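Local coordinates for protein probable transcriptional regulator (Pseudomonas aeruginosa, PDB 2ESN) that probably regulates transcription as a LysR-type factor, joining a DNA-binding helix-turn-helix domain to a substrate-binding domain that is thought to sense a small effector, at residues 114-123 with 296-306. Numbering follows the deposited sequence.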
# COMPACT_ATOMS: atom_id res chain seq x y z
N ALA C 114 -25.02 7.77 17.03
CA ALA C 114 -25.09 8.25 18.42
C ALA C 114 -24.57 9.73 18.56
O ALA C 114 -25.16 10.55 19.28
CB ALA C 114 -24.39 7.27 19.41
N LEU C 115 -23.51 10.03 17.83
CA LEU C 115 -22.84 11.31 17.87
C LEU C 115 -23.43 12.38 16.94
O LEU C 115 -23.65 13.47 17.36
CB LEU C 115 -21.40 11.14 17.49
CG LEU C 115 -20.29 12.16 17.92
CD1 LEU C 115 -19.35 12.55 16.81
CD2 LEU C 115 -20.56 13.25 18.98
N LEU C 116 -23.65 12.07 15.68
CA LEU C 116 -23.94 13.16 14.73
C LEU C 116 -25.22 13.96 14.97
O LEU C 116 -25.18 15.19 14.78
CB LEU C 116 -23.92 12.64 13.28
CG LEU C 116 -22.53 12.27 12.70
CD1 LEU C 116 -22.62 12.01 11.15
CD2 LEU C 116 -21.55 13.33 12.96
N PRO C 117 -26.36 13.30 15.31
CA PRO C 117 -27.60 14.09 15.52
C PRO C 117 -27.46 15.21 16.55
O PRO C 117 -27.76 16.35 16.21
CB PRO C 117 -28.64 13.01 15.92
CG PRO C 117 -28.12 11.73 14.98
CD PRO C 117 -26.65 11.83 15.34
N PRO C 118 -27.01 14.89 17.79
CA PRO C 118 -26.88 16.00 18.73
C PRO C 118 -25.69 16.93 18.46
O PRO C 118 -25.76 18.13 18.77
CB PRO C 118 -26.75 15.31 20.10
CG PRO C 118 -26.11 13.95 19.82
CD PRO C 118 -26.66 13.58 18.40
N LEU C 119 -24.60 16.40 17.92
CA LEU C 119 -23.42 17.21 17.65
C LEU C 119 -23.76 18.23 16.58
O LEU C 119 -23.52 19.40 16.76
CB LEU C 119 -22.27 16.35 17.11
CG LEU C 119 -20.80 16.78 17.33
CD1 LEU C 119 -19.81 16.43 16.15
CD2 LEU C 119 -20.39 18.06 18.13
N MET C 120 -24.32 17.78 15.47
CA MET C 120 -24.65 18.68 14.39
C MET C 120 -25.89 19.55 14.66
O MET C 120 -26.04 20.61 14.07
CB MET C 120 -24.71 17.94 13.08
CG MET C 120 -23.33 17.18 12.72
SD MET C 120 -21.84 18.13 12.74
CE MET C 120 -22.14 19.23 11.49
N ASN C 121 -26.76 19.12 15.56
CA ASN C 121 -27.84 19.95 16.01
C ASN C 121 -27.27 21.27 16.58
O ASN C 121 -27.86 22.31 16.37
CB ASN C 121 -28.64 19.24 17.12
CG ASN C 121 -29.79 20.11 17.60
OD1 ASN C 121 -30.75 20.38 16.84
ND2 ASN C 121 -29.57 20.74 18.69
N ARG C 122 -26.20 21.17 17.37
CA ARG C 122 -25.52 22.31 17.93
C ARG C 122 -24.66 23.02 16.84
O ARG C 122 -24.80 24.22 16.58
CB ARG C 122 -24.64 21.86 19.11
CG ARG C 122 -23.82 23.02 19.71
CD ARG C 122 -22.66 22.50 20.58
NE ARG C 122 -23.17 21.80 21.77
CZ ARG C 122 -22.38 21.25 22.69
NH1 ARG C 122 -21.05 21.30 22.53
NH2 ARG C 122 -22.92 20.64 23.74
N LEU C 123 -23.73 22.27 16.23
CA LEU C 123 -22.73 22.86 15.30
C LEU C 123 -23.28 23.59 14.10
O LEU C 123 -22.67 24.60 13.63
CB LEU C 123 -21.64 21.85 14.90
CG LEU C 123 -20.78 21.27 16.05
CD1 LEU C 123 -19.51 20.54 15.48
CD2 LEU C 123 -20.34 22.29 17.09
N TRP C 296 -10.76 22.16 20.61
CA TRP C 296 -12.17 22.62 20.61
C TRP C 296 -13.15 21.42 20.47
O TRP C 296 -14.12 21.27 21.27
CB TRP C 296 -12.34 23.62 19.50
CG TRP C 296 -13.76 24.05 19.26
CD1 TRP C 296 -14.45 25.00 19.94
CD2 TRP C 296 -14.63 23.56 18.23
NE1 TRP C 296 -15.70 25.13 19.40
CE2 TRP C 296 -15.86 24.24 18.38
CE3 TRP C 296 -14.51 22.58 17.23
CZ2 TRP C 296 -16.95 24.02 17.54
CZ3 TRP C 296 -15.63 22.35 16.37
CH2 TRP C 296 -16.83 23.07 16.55
N MET C 297 -12.86 20.55 19.48
CA MET C 297 -13.75 19.44 19.20
C MET C 297 -13.79 18.52 20.40
O MET C 297 -14.86 18.00 20.78
CB MET C 297 -13.38 18.71 17.92
CG MET C 297 -14.36 17.53 17.60
SD MET C 297 -16.08 17.99 17.32
CE MET C 297 -15.93 18.58 15.78
N ILE C 298 -12.63 18.32 21.03
CA ILE C 298 -12.61 17.54 22.27
C ILE C 298 -13.55 18.17 23.32
O ILE C 298 -14.36 17.48 23.92
CB ILE C 298 -11.21 17.39 22.84
CG1 ILE C 298 -10.40 16.38 22.03
CG2 ILE C 298 -11.28 16.85 24.24
CD1 ILE C 298 -8.88 16.50 22.26
N GLY C 299 -13.45 19.48 23.54
CA GLY C 299 -14.37 20.15 24.47
C GLY C 299 -15.85 20.14 24.05
O GLY C 299 -16.74 20.14 24.90
N GLN C 300 -16.10 20.13 22.73
CA GLN C 300 -17.47 20.07 22.23
C GLN C 300 -18.21 18.84 22.75
O GLN C 300 -19.31 18.98 23.29
CB GLN C 300 -17.55 20.16 20.70
CG GLN C 300 -17.36 21.55 20.17
CD GLN C 300 -18.32 22.59 20.80
OE1 GLN C 300 -19.52 22.58 20.53
NE2 GLN C 300 -17.78 23.50 21.64
N LEU C 301 -17.60 17.65 22.62
CA LEU C 301 -18.24 16.41 23.09
C LEU C 301 -18.40 16.34 24.61
O LEU C 301 -19.21 15.56 25.12
CB LEU C 301 -17.50 15.19 22.59
CG LEU C 301 -17.88 14.71 21.19
CD1 LEU C 301 -17.66 15.80 20.18
CD2 LEU C 301 -17.12 13.42 20.78
N LYS C 302 -17.67 17.20 25.32
CA LYS C 302 -17.56 17.09 26.76
C LYS C 302 -18.90 17.19 27.41
O LYS C 302 -19.36 16.21 28.00
CB LYS C 302 -16.48 18.02 27.38
CG LYS C 302 -15.17 17.19 27.66
CD LYS C 302 -13.83 17.97 27.65
CE LYS C 302 -12.68 16.94 27.79
NZ LYS C 302 -11.26 17.35 27.32
N GLY C 303 -19.58 18.33 27.24
CA GLY C 303 -20.91 18.42 27.83
C GLY C 303 -22.05 17.94 26.94
O GLY C 303 -23.21 17.95 27.37
N LEU C 304 -21.74 17.51 25.70
CA LEU C 304 -22.77 17.08 24.73
C LEU C 304 -23.90 16.13 25.24
O LEU C 304 -23.61 15.06 25.74
CB LEU C 304 -22.11 16.51 23.47
CG LEU C 304 -23.07 16.31 22.28
CD1 LEU C 304 -23.69 17.63 21.69
CD2 LEU C 304 -22.37 15.51 21.23
N ASP C 305 -25.18 16.51 25.09
CA ASP C 305 -26.34 15.63 25.47
C ASP C 305 -26.71 14.68 24.32
O ASP C 305 -27.18 15.11 23.23
CB ASP C 305 -27.58 16.44 25.95
CG ASP C 305 -28.91 15.55 26.07
OD1 ASP C 305 -28.90 14.34 26.49
OD2 ASP C 305 -30.01 16.11 25.76
N ILE C 306 -26.50 13.39 24.58
CA ILE C 306 -26.61 12.36 23.56
C ILE C 306 -28.03 11.84 23.59
O ILE C 306 -28.62 11.56 22.54
CB ILE C 306 -25.58 11.19 23.83
CG1 ILE C 306 -24.17 11.74 24.01
CG2 ILE C 306 -25.60 10.10 22.69
CD1 ILE C 306 -23.65 12.55 22.78
O HOH W 1 -27.78 10.40 19.79
O HOH W 2 -20.34 21.34 25.33
O HOH W 3 -25.88 19.61 24.43
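Arg122 and Gln300 make the direct polar link between helices 114-123 and 296-303. NH1 of Arg122 donates to OE1 of Gln300 over 2.8 Å in a nearly straight bond (164°). The acceptor lies in the guanidinium plane, but NH1 sits well above the plane of the amide rather than on a lone pair, and the two flat groups stand nearly perpendicular. A second, weak bond runs from the same nitrogen to the backbone O of Gln300, so that NH1 reaches both the side-chain and the main-chain oxygen. The arginine chain is extended through its first two torsions and then bends at chi3 (-65°), which swings the guanidinium across Leu304; CD1 of Leu304 lies over one face, toward its rim, 3.7 Å from Arg122 NH2. Two waters widen this network, one joining Arg122 NH2 to the N of Asp305, the other accepting a weak bond from Arg122 NH2 and donating to Gln300 O. A third water bridges the carbonyl oxygens of Ala114 and Ile306.

Both helices belong to the LysR substrate-binding domain, of the periplasmic-binding-protein fold. They cross at 106° and share the cover of its mixed sheet, where Leu115 reaches Leu155 and Leu301 reaches Leu282. Beyond the second helix the chain turns back over Pro118, whose CB lies 3.2 Å from Asp305 O while its CG meets Ile306 CD1.

Nearer the start of segment 114-123, CD2 of Leu115 rests against Leu301 CG (3.8 Å) and Leu304 CD2 (3.7 Å), crossing both side chains at about a right angle. Leu119 extends this apolar seam to Leu301 and Met297. Farther along, Leu123 meets Trp296 from the opposite direction, its CD2 coming obliquely to 3.6 Å from Trp296 CH2, while Gln300 CG lies over the centre of the indole. The reverse side of helix 114-123 packs through Leu116 and Met120 against Val231 and Leu242 of a second subunit.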